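Local coordinates for Two-component system response regulator/GGDEF domain protein (Aeromonas salmonicida, PDB 3LUF) that probably makes the second messenger cyclic di-GMP from GTP through a GGDEF domain, the two CheY-like receiver domains present here lying outside that catalytic part, at residues L8-S13 / K68-R73; T15-L20 / I32-T37; T28-D33 / E48-L53. One frame throughout, in Å; residues are numbered along the deposited sequence. Where two conformers were deposited one is given.

Strand 6-10 is the first element of the N-terminal receiver domain, and contact 1 links it to helix 65-72, closing the longest of the three loops. Contact 2 and contact 3 nest inside it. Contact 2 closes a short loop in which strand 31-35 returns beside helix 14-27, within the first beta-alpha-beta unit. Contact 3 starts on the chain where contact 2 ends, the two sharing Ile-32 and Asp-33, and runs on to strand 49-55. In the parallel sheet strand 6-10 lies between strands 31-35 and 49-55, so contact 3 reaches past it, whereas contacts 1 and 2 pack helices on the sheet.

Contact 1 of 3, residues L8-S13 / K68-R73; sequences LIVEDS and KVLLER. With MG (magnesium ion), chain G.
The end of strand 6-10 and the last turn of helix 65-72 keep their backbones distant: the closest CA atoms, those of Leu-8 and Leu-70, lie 10.1 Å apart, and no hydrogen bond joins the segments. Leu-8 and Leu-70 reach toward each other tip to tip, CD2 of Leu-8 lying 4.1 Å from CD2 of Leu-70, while the other branch of Leu-70 meets Val-10, CD1 to CG2 at 4.3 Å. The CB of Leu-8 points to the helix, and chi1 (174°) turns CG to the side of the carbonyl carbon, with CD2 as the touching branch. Long, branched Leu-70 spans two alternate strand residues, and apolar side chains suit this buried layer between helix and sheet. This is the alternating alpha/beta fold of a CheY-like receiver domain, in which the strand contributes apolar residues to the core and the loop after it supplies acidic residues to the metal site. There Asp-12 OD1 binds the magnesium ion at 2.0 Å; Asp-55 OD2, at the end of strand 49-55, and Thr-57 O just after it bind it too, Asp-55 being the predicted phosphorylation site. Water 2, itself on the metal, donates to Asp-12 OD2 at 2.7 Å. Glu-11 acts from the second shell: its OE2 accepts from metal-bound water 1 at 2.6 Å and, through the anti lone pair, from the backbone N of Ser-13 at 2.8 Å. Its OE1 forms a salt bridge with Lys-103, so both oxygens are held. Ser-13 then opens helix 14-27 as its N-cap, OG bonding the backbone N of Ile-16.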
ATOM      1  N   LEU B   8      -0.295  25.549 -11.973  1.00 10.93           N
ATOM      2  CA  LEU B   8       0.654  26.452 -12.625  1.00  9.98           C
ATOM      3  C   LEU B   8       1.912  25.624 -12.915  1.00 10.05           C
ATOM      4  O   LEU B   8       2.420  24.914 -12.047  1.00 10.39           O
ATOM      5  CB  LEU B   8       1.005  27.591 -11.650  1.00 10.87           C
ATOM      6  CG  LEU B   8       2.117  28.540 -12.182  1.00 10.23           C
ATOM      7  CD1 LEU B   8       1.583  29.238 -13.409  1.00 11.88           C
ATOM      8  CD2 LEU B   8       2.552  29.554 -11.104  1.00 13.23           C
ATOM      9  N   ILE B   9       2.428  25.780 -14.125  1.00  9.60           N
ATOM     10  CA  ILE B   9       3.691  25.148 -14.528  1.00  9.51           C
ATOM     11  C   ILE B   9       4.612  26.265 -14.968  1.00 10.00           C
ATOM     12  O   ILE B   9       4.226  27.077 -15.811  1.00 10.24           O
ATOM     13  CB  ILE B   9       3.473  24.132 -15.697  1.00  9.28           C
ATOM     14  CG1 ILE B   9       2.530  23.007 -15.255  1.00  9.71           C
ATOM     15  CG2 ILE B   9       4.826  23.496 -16.119  1.00  9.29           C
ATOM     16  CD1 ILE B   9       2.154  22.073 -16.427  1.00  9.27           C
ATOM     17  N   VAL B  10       5.797  26.336 -14.375  1.00  9.21           N
ATOM     18  CA  VAL B  10       6.805  27.297 -14.862  1.00 10.05           C
ATOM     19  C   VAL B  10       8.060  26.495 -15.186  1.00 10.18           C
ATOM     20  O   VAL B  10       8.743  25.984 -14.289  1.00  9.31           O
ATOM     21  CB  VAL B  10       7.107  28.397 -13.808  1.00 10.86           C
ATOM     22  CG1 VAL B  10       7.950  29.497 -14.443  1.00 10.86           C
ATOM     23  CG2 VAL B  10       5.797  28.969 -13.202  1.00 11.96           C
ATOM     24  N   GLU B  11       8.319  26.354 -16.480  1.00  9.74           N
ATOM     25  CA  GLU B  11       9.357  25.459 -16.982  1.00 10.37           C
ATOM     26  C   GLU B  11       9.774  25.925 -18.379  1.00  9.80           C
ATOM     27  O   GLU B  11       8.944  26.040 -19.279  1.00 10.32           O
ATOM     28  CB  GLU B  11       8.780  24.022 -17.071  1.00 10.78           C
ATOM     29  CG  GLU B  11       9.671  23.033 -17.876  1.00  8.76           C
ATOM     30  CD  GLU B  11      11.069  22.847 -17.275  1.00 11.11           C
ATOM     31  OE1 GLU B  11      11.175  22.221 -16.215  1.00 13.55           O
ATOM     32  OE2 GLU B  11      12.069  23.246 -17.930  1.00 11.73           O
ATOM     33  N   ASP B  12      11.061  26.240 -18.555  1.00  9.69           N
ATOM     34  CA  ASP B  12      11.488  26.762 -19.841  1.00 10.07           C
ATOM     35  C   ASP B  12      11.828  25.692 -20.876  1.00 10.37           C
ATOM     36  O   ASP B  12      11.956  26.022 -22.040  1.00 12.56           O
ATOM     37  CB  ASP B  12      12.662  27.771 -19.710  1.00  9.64           C
ATOM     38  CG  ASP B  12      13.912  27.154 -19.076  1.00 11.35           C
ATOM     39  OD1 ASP B  12      13.774  26.297 -18.185  1.00 11.75           O
ATOM     40  OD2 ASP B  12      15.061  27.553 -19.424  1.00 13.37           O
ATOM     41  N   SER B  13      11.985  24.435 -20.483  1.00  9.98           N
ATOM     42  CA  SER B  13      12.211  23.394 -21.506  1.00 10.68           C
ATOM     43  C   SER B  13      10.933  23.216 -22.302  1.00 11.38           C
ATOM     44  O   SER B  13       9.905  22.797 -21.728  1.00 11.90           O
ATOM     45  CB  SER B  13      12.593  22.063 -20.866  1.00 10.48           C
ATOM     46  OG  SER B  13      12.622  21.041 -21.873  1.00 11.96           O
ATOM     47  N   LYS B  68      10.801  30.501  -3.888  1.00 16.69           N
ATOM     48  CA  LYS B  68      10.479  31.417  -2.806  1.00 17.78           C
ATOM     49  C   LYS B  68       9.450  32.459  -3.231  1.00 17.05           C
ATOM     50  O   LYS B  68       8.543  32.789  -2.472  1.00 17.97           O
ATOM     51  CB  LYS B  68      11.755  32.060  -2.294  1.00 18.88           C
ATOM     52  CG  LYS B  68      11.573  33.027  -1.126  1.00 22.62           C
ATOM     53  CD  LYS B  68      12.957  33.518  -0.702  1.00 28.38           C
ATOM     54  CE  LYS B  68      12.874  34.592   0.365  1.00 33.96           C
ATOM     55  NZ  LYS B  68      14.225  35.164   0.578  1.00 34.73           N
ATOM     56  N   VAL B  69       9.594  32.991  -4.441  1.00 16.41           N
ATOM     57  CA  VAL B  69       8.648  33.966  -4.977  1.00 15.96           C
ATOM     58  C   VAL B  69       7.232  33.412  -4.976  1.00 16.00           C
ATOM     59  O   VAL B  69       6.297  34.077  -4.534  1.00 15.59           O
ATOM     60  CB  VAL B  69       9.037  34.426  -6.396  1.00 16.09           C
ATOM     61  CG1 VAL B  69       7.914  35.228  -7.039  1.00 14.84           C
ATOM     62  CG2 VAL B  69      10.335  35.269  -6.336  1.00 16.81           C
ATOM     63  N   LEU B  70       7.070  32.180  -5.461  1.00 14.38           N
ATOM     64  CA  LEU B  70       5.739  31.602  -5.567  1.00 14.21           C
ATOM     65  C   LEU B  70       5.194  31.139  -4.206  1.00 14.21           C
ATOM     66  O   LEU B  70       4.015  31.311  -3.933  1.00 14.93           O
ATOM     67  CB  LEU B  70       5.720  30.491  -6.636  1.00 13.59           C
ATOM     68  CG  LEU B  70       5.979  31.084  -8.025  1.00 12.69           C
ATOM     69  CD1 LEU B  70       6.348  29.946  -9.032  1.00 15.81           C
ATOM     70  CD2 LEU B  70       4.744  31.896  -8.623  1.00 15.22           C
ATOM     71  N   LEU B  71       6.045  30.576  -3.371  1.00 14.50           N
ATOM     72  CA  LEU B  71       5.642  30.235  -1.996  1.00 16.55           C
ATOM     73  C   LEU B  71       5.094  31.477  -1.278  1.00 18.03           C
ATOM     74  O   LEU B  71       4.061  31.406  -0.583  1.00 18.11           O
ATOM     75  CB  LEU B  71       6.811  29.668  -1.217  1.00 15.16           C
ATOM     76  CG  LEU B  71       7.228  28.248  -1.587  1.00 17.72           C
ATOM     77  CD1 LEU B  71       8.506  27.864  -0.908  1.00 15.23           C
ATOM     78  CD2 LEU B  71       6.140  27.224  -1.236  1.00 16.49           C
ATOM     79  N   GLU B  72       5.770  32.611  -1.480  1.00 18.91           N
ATOM     80  CA  GLU B  72       5.376  33.861  -0.808  1.00 20.83           C
ATOM     81  C   GLU B  72       4.087  34.427  -1.365  1.00 21.11           C
ATOM     82  O   GLU B  72       3.415  35.204  -0.684  1.00 20.82           O
ATOM     83  CB  GLU B  72       6.506  34.884  -0.821  1.00 21.07           C
ATOM     84  CG  GLU B  72       7.577  34.486   0.191  1.00 24.89           C
ATOM     85  CD  GLU B  72       8.676  35.515   0.376  1.00 30.57           C
ATOM     86  OE1 GLU B  72       9.621  35.179   1.114  1.00 34.09           O
ATOM     87  OE2 GLU B  72       8.605  36.635  -0.196  1.00 31.91           O
ATOM     88  N   ARG B  73       3.709  33.993  -2.571  1.00 21.05           N
ATOM     89  CA  ARG B  73       2.414  34.334  -3.138  1.00 21.53           C
ATOM     90  C   ARG B  73       1.285  33.423  -2.678  1.00 20.86           C
ATOM     91  O   ARG B  73       0.142  33.609  -3.081  1.00 22.02           O
ATOM     92  CB  ARG B  73       2.475  34.373  -4.655  1.00 22.45           C
ATOM     93  CG  ARG B  73       3.058  35.662  -5.161  1.00 25.71           C
ATOM     94  CD  ARG B  73       2.880  35.720  -6.638  1.00 27.87           C
ATOM     95  NE  ARG B  73       4.047  36.292  -7.277  1.00 31.24           N
ATOM     96  CZ  ARG B  73       4.305  36.141  -8.569  1.00 29.35           C
ATOM     97  NH1 ARG B  73       3.470  35.429  -9.329  1.00 30.22           N
ATOM     98  NH2 ARG B  73       5.385  36.690  -9.087  1.00 29.54           N
TER
HETATM   99 MG    MG G 301      15.063  25.357 -16.897  1.00 10.95          MG
HETATM  100  O   HOH W   1      14.675  23.430 -17.503  1.00 13.98           O
HETATM  101  O   HOH W   2      16.551  25.626 -18.379  1.00 13.39           O

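Contact 2 of 3, residues T15-L20 / I32-T37; sequences TIRRML and IDAFDT. Unlike the reference sequence in segment 15-20: Met-19 (reference Thr).
The guanidinium of Arg-17 and the carboxylate of Asp-36 are steeply inclined to each other, their planes 78° apart, and the charged atoms do not meet. What approaches the guanidinium, obliquely, is the CB of Asp-36, 3.6 Å from Arg-17 NH1. Arg-17 NH1 and Asp-36 OD2 are 5.0 Å apart. The ring of Phe-35, the other flat group here, leaves its strand away from the helix and packs on Leu-8 and Ala-41. Only its backbone O serves this contact, 3.8 Å from Arg-17 CD.

Arg-17 carries nearly all of the helix side. Straight first and second torsions (chi1 -178°) lay CG and CD over the Ala-34 methyl, CD 4.0 Å from Ala-34 CB, and the bend at chi3 (67°) then turns NE and the guanidinium aside toward Asp-36 and Glu-11. The small methyl suits this place, where helix and strand come close: the CA atoms of Arg-17 and Ala-34 are 7.5 Å apart. Helix 14-27 covers strand 31-35 at the edge of the sheet, and with strand 6-10 they form the beta-alpha-beta unit that begins the receiver fold. Ala-34 also meets Ile-9 of the neighbouring strand and Ile-21, one turn on in the helix.

Hence the methylenes pack on the strand while NH1 gives a hydrogen bond to the Glu-11 carbonyl beside the magnesium site, and any pull from Asp-36 is probably a longer-range one.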
ATOM      1  N   THR B  15      10.303  20.902 -24.429  1.00 11.56           N
ATOM      2  CA  THR B  15       9.975  19.475 -24.391  1.00 12.86           C
ATOM      3  C   THR B  15       9.278  19.077 -23.088  1.00 12.51           C
ATOM      4  O   THR B  15       8.236  18.379 -23.090  1.00 12.48           O
ATOM      5  CB  THR B  15      11.284  18.672 -24.538  1.00 14.06           C
ATOM      6  OG1 THR B  15      11.820  18.940 -25.840  1.00 18.66           O
ATOM      7  CG2 THR B  15      11.035  17.169 -24.401  1.00 14.93           C
ATOM      8  N   ILE B  16       9.876  19.486 -21.973  1.00 12.17           N
ATOM      9  CA  ILE B  16       9.390  19.045 -20.662  1.00 11.05           C
ATOM     10  C   ILE B  16       8.057  19.704 -20.358  1.00 11.59           C
ATOM     11  O   ILE B  16       7.109  19.062 -19.876  1.00 11.49           O
ATOM     12  CB  ILE B  16      10.442  19.306 -19.554  1.00 11.91           C
ATOM     13  CG1 ILE B  16      11.678  18.411 -19.808  1.00 13.49           C
ATOM     14  CG2 ILE B  16       9.879  19.009 -18.168  1.00 11.25           C
ATOM     15  CD1 ILE B  16      12.899  18.882 -19.152  1.00 14.71           C
ATOM     16  N   ARG B  17       7.983  20.988 -20.642  1.00  9.49           N
ATOM     17  CA  ARG B  17       6.728  21.716 -20.368  1.00 10.25           C
ATOM     18  C   ARG B  17       5.606  21.101 -21.207  1.00 10.06           C
ATOM     19  O   ARG B  17       4.526  20.806 -20.679  1.00 11.69           O
ATOM     20  CB  ARG B  17       6.886  23.219 -20.636  1.00  8.36           C
ATOM     21  CG  ARG B  17       5.653  24.073 -20.341  1.00  8.74           C
ATOM     22  CD  ARG B  17       5.879  25.575 -20.686  1.00  8.44           C
ATOM     23  NE  ARG B  17       6.037  25.800 -22.124  1.00 11.11           N
ATOM     24  CZ  ARG B  17       7.198  26.053 -22.740  1.00 11.50           C
ATOM     25  NH1 ARG B  17       8.345  26.043 -22.067  1.00 10.08           N
ATOM     26  NH2 ARG B  17       7.211  26.224 -24.070  1.00 12.89           N
ATOM     27  N   ARG B  18       5.873  20.847 -22.489  1.00 11.66           N
ATOM     28  CA  ARG B  18       4.841  20.225 -23.316  1.00 12.11           C
ATOM     29  C   ARG B  18       4.458  18.791 -22.880  1.00 11.80           C
ATOM     30  O   ARG B  18       3.265  18.438 -22.930  1.00 12.01           O
ATOM     31  CB  ARG B  18       5.172  20.301 -24.802  1.00 12.05           C
ATOM     32  CG  ARG B  18       5.084  21.721 -25.305  1.00 15.75           C
ATOM     33  CD  ARG B  18       5.225  21.778 -26.757  1.00 21.49           C
ATOM     34  NE  ARG B  18       5.126  23.171 -27.171  1.00 24.54           N
ATOM     35  CZ  ARG B  18       5.330  23.578 -28.417  1.00 29.90           C
ATOM     36  NH1 ARG B  18       5.622  22.694 -29.375  1.00 28.90           N
ATOM     37  NH2 ARG B  18       5.227  24.864 -28.695  1.00 31.66           N
HETATM   38  N   MSE B  19       5.430  17.992 -22.435  1.00 11.51           N
HETATM   39  CA  MSE B  19       5.125  16.652 -21.856  1.00 11.90           C
HETATM   40  C   MSE B  19       4.201  16.739 -20.652  1.00 11.94           C
HETATM   41  O   MSE B  19       3.246  15.942 -20.512  1.00 11.10           O
HETATM   42  CB  MSE B  19       6.397  15.934 -21.414  1.00 13.02           C
HETATM   43  CG  MSE B  19       7.183  15.390 -22.545  1.00 15.71           C
HETATM   44 SE   MSE B  19       8.900  14.687 -21.832  1.00 22.52          SE
HETATM   45  CE  MSE B  19       9.243  13.810 -23.501  1.00 18.37           C
ATOM     46  N   LEU B  20       4.481  17.712 -19.780  1.00 11.54           N
ATOM     47  CA  LEU B  20       3.680  17.911 -18.576  1.00 11.22           C
ATOM     48  C   LEU B  20       2.267  18.359 -18.927  1.00 11.37           C
ATOM     49  O   LEU B  20       1.302  17.849 -18.373  1.00 11.67           O
ATOM     50  CB  LEU B  20       4.327  18.943 -17.679  1.00 11.05           C
ATOM     51  CG  LEU B  20       5.492  18.471 -16.845  1.00 13.78           C
ATOM     52  CD1 LEU B  20       6.147  19.652 -16.149  1.00 14.20           C
ATOM     53  CD2 LEU B  20       5.051  17.363 -15.821  1.00 14.56           C
ATOM     54  N   ILE B  32      -4.772  24.186 -16.718  1.00 16.65           N
ATOM     55  CA  ILE B  32      -3.341  24.395 -16.655  1.00 15.41           C
ATOM     56  C   ILE B  32      -2.990  25.755 -17.196  1.00 14.80           C
ATOM     57  O   ILE B  32      -3.411  26.089 -18.299  1.00 15.48           O
ATOM     58  CB  ILE B  32      -2.568  23.344 -17.519  1.00 14.71           C
ATOM     59  CG1 ILE B  32      -2.908  21.915 -17.079  1.00 13.56           C
ATOM     60  CG2 ILE B  32      -1.065  23.574 -17.399  1.00 18.33           C
ATOM     61  CD1 ILE B  32      -2.431  20.845 -18.099  1.00 15.09           C
ATOM     62  N   ASP B  33      -2.212  26.518 -16.427  1.00 13.27           N
ATOM     63  CA  ASP B  33      -1.506  27.690 -16.948  1.00 13.50           C
ATOM     64  C   ASP B  33      -0.015  27.372 -16.936  1.00 11.93           C
ATOM     65  O   ASP B  33       0.556  27.103 -15.868  1.00 11.66           O
ATOM     66  CB  ASP B  33      -1.767  28.909 -16.063  1.00 13.50           C
ATOM     67  CG  ASP B  33      -3.192  29.441 -16.195  1.00 17.19           C
ATOM     68  OD1 ASP B  33      -3.794  29.318 -17.281  1.00 22.80           O
ATOM     69  OD2 ASP B  33      -3.699  30.007 -15.205  1.00 20.65           O
ATOM     70  N   ALA B  34       0.624  27.459 -18.106  1.00 11.79           N
ATOM     71  CA  ALA B  34       2.037  27.097 -18.211  1.00 12.00           C
ATOM     72  C   ALA B  34       2.861  28.195 -18.882  1.00 12.04           C
ATOM     73  O   ALA B  34       2.486  28.687 -19.953  1.00 14.11           O
ATOM     74  CB  ALA B  34       2.204  25.782 -19.005  1.00 11.37           C
ATOM     75  N   PHE B  35       3.992  28.525 -18.265  1.00 12.28           N
ATOM     76  CA  PHE B  35       4.846  29.605 -18.755  1.00 11.61           C
ATOM     77  C   PHE B  35       6.283  29.177 -18.802  1.00 11.18           C
ATOM     78  O   PHE B  35       6.696  28.269 -18.069  1.00 10.35           O
ATOM     79  CB  PHE B  35       4.706  30.846 -17.858  1.00 11.78           C
ATOM     80  CG  PHE B  35       3.309  31.286 -17.702  1.00 11.65           C
ATOM     81  CD1 PHE B  35       2.686  32.000 -18.735  1.00 14.22           C
ATOM     82  CD2 PHE B  35       2.572  30.939 -16.546  1.00 12.12           C
ATOM     83  CE1 PHE B  35       1.351  32.372 -18.620  1.00 18.11           C
ATOM     84  CE2 PHE B  35       1.246  31.313 -16.415  1.00 16.92           C
ATOM     85  CZ  PHE B  35       0.627  32.027 -17.455  1.00 16.59           C
ATOM     86  N   ASP B  36       7.042  29.807 -19.697  1.00 10.73           N
ATOM     87  CA  ASP B  36       8.470  29.520 -19.781  1.00 10.71           C
ATOM     88  C   ASP B  36       9.374  30.438 -18.957  1.00 11.68           C
ATOM     89  O   ASP B  36      10.577  30.259 -18.982  1.00 10.93           O
ATOM     90  CB  ASP B  36       8.950  29.473 -21.258  1.00 12.07           C
ATOM     91  CG  ASP B  36       8.781  30.800 -22.002  1.00 15.02           C
ATOM     92  OD1 ASP B  36       8.322  31.810 -21.422  1.00 15.47           O
ATOM     93  OD2 ASP B  36       9.136  30.823 -23.203  1.00 16.76           O
ATOM     94  N   THR B  37       8.794  31.412 -18.233  1.00 10.84           N
ATOM     95  CA  THR B  37       9.569  32.285 -17.364  1.00 11.33           C
ATOM     96  C   THR B  37       8.709  32.602 -16.148  1.00 11.27           C
ATOM     97  O   THR B  37       7.470  32.489 -16.191  1.00 12.37           O
ATOM     98  CB  THR B  37       9.869  33.668 -18.018  1.00 11.33           C
ATOM     99  OG1 THR B  37       8.626  34.300 -18.338  1.00 13.15           O
ATOM    100  CG2 THR B  37      10.706  33.506 -19.278  1.00 11.93           C
TER

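Contact 3 of 3, residues T28-D33 / E48-L53; sequences TGLEID and EYVVAL
Asp-33 and Tyr-49 join two strands of the receiver domain's parallel sheet that are not neighbours, since strand 6-10 runs between them. The length of the tyrosine covers most of the distance, while the short aspartate points to meet it. In Tyr-49 CG sits opposite the carbonyl carbon (chi1 -61°), which directs the ring axis and its hydroxyl to Asp-33. Asp-33 takes a similar first torsion, and the two side chains meet at about a right angle, carboxylate and ring planes 66° apart. The hydroxyl of Tyr-49 donates to OD2 of Asp-33 over a short 2.6 Å; OD2 accepts through its anti lone pair, the one away from OD1, and lies at the ring's edge, near its plane. A tyrosine fits because its ring can sit in the apolar layer, against Cys-44 and Leu-75, while its OH serves the acid. Lys-6, in a salt bridge with Glu-48 and a long, weak ion pair with Asp-33, may offset part of the acidic charge.

Beside this bond, earlier on one segment and one residue later on the other, Val-50 turns its CG2 to CD2 of Leu-30, 4.3 Å away. Leu-30 also packs on Ile-7 and on Val-116 and Tyr-120 of helix 106-122, as suits a buried branched residue. Ahead of it lies an ST turn: OG1 of Thr-28 accepts from the Leu-30 backbone N at 3.1 Å, with an N-H...O angle of 165°.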
ATOM      1  N   THR B  28      -5.734  14.182 -15.862  1.00 16.97           N
ATOM      2  CA  THR B  28      -6.416  14.855 -14.753  1.00 16.04           C
ATOM      3  C   THR B  28      -7.522  15.795 -15.235  1.00 16.25           C
ATOM      4  O   THR B  28      -7.639  16.066 -16.444  1.00 15.69           O
ATOM      5  CB  THR B  28      -5.452  15.688 -13.882  1.00 17.33           C
ATOM      6  OG1 THR B  28      -5.245  16.981 -14.463  1.00 15.98           O
ATOM      7  CG2 THR B  28      -4.106  14.954 -13.697  1.00 16.27           C
ATOM      8  N   GLY B  29      -8.297  16.284 -14.272  1.00 15.25           N
ATOM      9  CA  GLY B  29      -9.324  17.301 -14.521  1.00 16.99           C
ATOM     10  C   GLY B  29      -8.889  18.732 -14.271  1.00 17.70           C
ATOM     11  O   GLY B  29      -9.722  19.642 -14.201  1.00 18.72           O
ATOM     12  N   LEU B  30      -7.582  18.957 -14.153  1.00 16.88           N
ATOM     13  CA  LEU B  30      -7.051  20.287 -13.831  1.00 17.11           C
ATOM     14  C   LEU B  30      -6.900  21.223 -15.038  1.00 17.60           C
ATOM     15  O   LEU B  30      -6.436  20.800 -16.098  1.00 17.17           O
ATOM     16  CB  LEU B  30      -5.685  20.137 -13.146  1.00 16.35           C
ATOM     17  CG  LEU B  30      -5.730  19.415 -11.798  1.00 16.71           C
ATOM     18  CD1 LEU B  30      -4.307  19.031 -11.381  1.00 15.34           C
ATOM     19  CD2 LEU B  30      -6.372  20.285 -10.790  1.00 17.65           C
ATOM     20  N   GLU B  31      -7.283  22.493 -14.869  0.50 17.54           N
ATOM     21  CA  GLU B  31      -6.943  23.547 -15.840  0.50 18.26           C
ATOM     22  C   GLU B  31      -5.486  23.929 -15.628  0.50 17.55           C
ATOM     23  O   GLU B  31      -5.024  23.996 -14.489  0.50 18.09           O
ATOM     24  CB  GLU B  31      -7.790  24.801 -15.645  0.50 18.75           C
ATOM     25  CG  GLU B  31      -8.878  25.032 -16.695  0.50 22.01           C
ATOM     26  CD  GLU B  31     -10.261  24.805 -16.127  0.50 26.29           C
ATOM     27  OE1 GLU B  31     -10.410  23.890 -15.287  0.50 29.14           O
ATOM     28  OE2 GLU B  31     -11.190  25.556 -16.493  0.50 26.80           O
ATOM     29  N   ILE B  32      -4.772  24.186 -16.718  1.00 16.65           N
ATOM     30  CA  ILE B  32      -3.341  24.395 -16.655  1.00 15.41           C
ATOM     31  C   ILE B  32      -2.990  25.755 -17.196  1.00 14.80           C
ATOM     32  O   ILE B  32      -3.411  26.089 -18.299  1.00 15.48           O
ATOM     33  CB  ILE B  32      -2.568  23.344 -17.519  1.00 14.71           C
ATOM     34  CG1 ILE B  32      -2.908  21.915 -17.079  1.00 13.56           C
ATOM     35  CG2 ILE B  32      -1.065  23.574 -17.399  1.00 18.33           C
ATOM     36  CD1 ILE B  32      -2.431  20.845 -18.099  1.00 15.09           C
ATOM     37  N   ASP B  33      -2.212  26.518 -16.427  1.00 13.27           N
ATOM     38  CA  ASP B  33      -1.506  27.690 -16.948  1.00 13.50           C
ATOM     39  C   ASP B  33      -0.015  27.372 -16.936  1.00 11.93           C
ATOM     40  O   ASP B  33       0.556  27.103 -15.868  1.00 11.66           O
ATOM     41  CB  ASP B  33      -1.767  28.909 -16.063  1.00 13.50           C
ATOM     42  CG  ASP B  33      -3.192  29.441 -16.195  1.00 17.19           C
ATOM     43  OD1 ASP B  33      -3.794  29.318 -17.281  1.00 22.80           O
ATOM     44  OD2 ASP B  33      -3.699  30.007 -15.205  1.00 20.65           O
ATOM     45  N   GLU B  48      -5.888  30.876  -6.585  0.70 24.97           N
ATOM     46  CA  GLU B  48      -6.454  30.294  -7.787  0.70 24.03           C
ATOM     47  C   GLU B  48      -5.905  28.878  -8.048  0.70 22.12           C
ATOM     48  O   GLU B  48      -6.542  28.076  -8.724  0.70 22.32           O
ATOM     49  CB  GLU B  48      -6.144  31.188  -8.974  0.70 25.19           C
ATOM     50  CG  GLU B  48      -7.221  31.241 -10.039  0.70 29.79           C
ATOM     51  CD  GLU B  48      -7.002  32.411 -10.986  0.70 32.51           C
ATOM     52  OE1 GLU B  48      -7.294  32.277 -12.192  0.70 35.12           O
ATOM     53  OE2 GLU B  48      -6.513  33.466 -10.518  0.70 36.12           O
ATOM     54  N   TYR B  49      -4.744  28.578  -7.484  1.00 19.60           N
ATOM     55  CA  TYR B  49      -3.993  27.347  -7.867  1.00 18.21           C
ATOM     56  C   TYR B  49      -3.866  26.326  -6.778  1.00 16.06           C
ATOM     57  O   TYR B  49      -3.569  26.650  -5.633  1.00 16.65           O
ATOM     58  CB  TYR B  49      -2.598  27.698  -8.384  1.00 17.29           C
ATOM     59  CG  TYR B  49      -2.645  28.560  -9.602  1.00 17.81           C
ATOM     60  CD1 TYR B  49      -2.686  28.001 -10.890  1.00 14.98           C
ATOM     61  CD2 TYR B  49      -2.697  29.949  -9.478  1.00 18.74           C
ATOM     62  CE1 TYR B  49      -2.731  28.801 -12.019  1.00 17.47           C
ATOM     63  CE2 TYR B  49      -2.765  30.760 -10.604  1.00 18.67           C
ATOM     64  CZ  TYR B  49      -2.771  30.189 -11.867  1.00 18.30           C
ATOM     65  OH  TYR B  49      -2.824  31.000 -12.970  1.00 18.54           O
ATOM     66  N   VAL B  50      -4.101  25.077  -7.157  1.00 14.53           N
ATOM     67  CA  VAL B  50      -3.850  23.946  -6.271  1.00 13.59           C
ATOM     68  C   VAL B  50      -2.366  23.850  -5.886  1.00 12.34           C
ATOM     69  O   VAL B  50      -2.002  23.654  -4.705  1.00 12.20           O
ATOM     70  CB  VAL B  50      -4.291  22.627  -6.958  1.00 13.24           C
ATOM     71  CG1 VAL B  50      -4.036  21.433  -6.055  1.00 15.87           C
ATOM     72  CG2 VAL B  50      -5.771  22.676  -7.326  1.00 12.52           C
ATOM     73  N   VAL B  51      -1.499  24.006  -6.897  1.00 11.72           N
ATOM     74  CA  VAL B  51      -0.060  23.806  -6.723  1.00 10.71           C
ATOM     75  C   VAL B  51       0.604  24.360  -7.961  1.00 10.39           C
ATOM     76  O   VAL B  51      -0.028  24.488  -9.014  1.00 10.18           O
ATOM     77  CB  VAL B  51       0.242  22.276  -6.612  1.00 11.16           C
ATOM     78  CG1 VAL B  51      -0.170  21.585  -7.919  1.00 12.02           C
ATOM     79  CG2 VAL B  51       1.701  21.966  -6.158  1.00 11.38           C
ATOM     80  N   ALA B  52       1.885  24.683  -7.820  1.00 10.38           N
ATOM     81  CA  ALA B  52       2.720  25.069  -8.966  1.00 10.31           C
ATOM     82  C   ALA B  52       3.846  24.057  -9.135  1.00  9.57           C
ATOM     83  O   ALA B  52       4.462  23.679  -8.152  1.00 11.57           O
ATOM     84  CB  ALA B  52       3.320  26.457  -8.698  1.00 10.63           C
ATOM     85  N   LEU B  53       4.127  23.650 -10.381  1.00  9.29           N
ATOM     86  CA  LEU B  53       5.303  22.803 -10.661  1.00  9.46           C
ATOM     87  C   LEU B  53       6.354  23.771 -11.166  1.00  9.27           C
ATOM     88  O   LEU B  53       6.115  24.451 -12.162  1.00 11.15           O
ATOM     89  CB  LEU B  53       4.993  21.790 -11.746  1.00  9.53           C
ATOM     90  CG  LEU B  53       3.818  20.873 -11.365  1.00  8.87           C
ATOM     91  CD1 LEU B  53       3.593  19.881 -12.521  1.00  9.32           C
ATOM     92  CD2 LEU B  53       4.113  20.138 -10.077  1.00 13.35           C
TER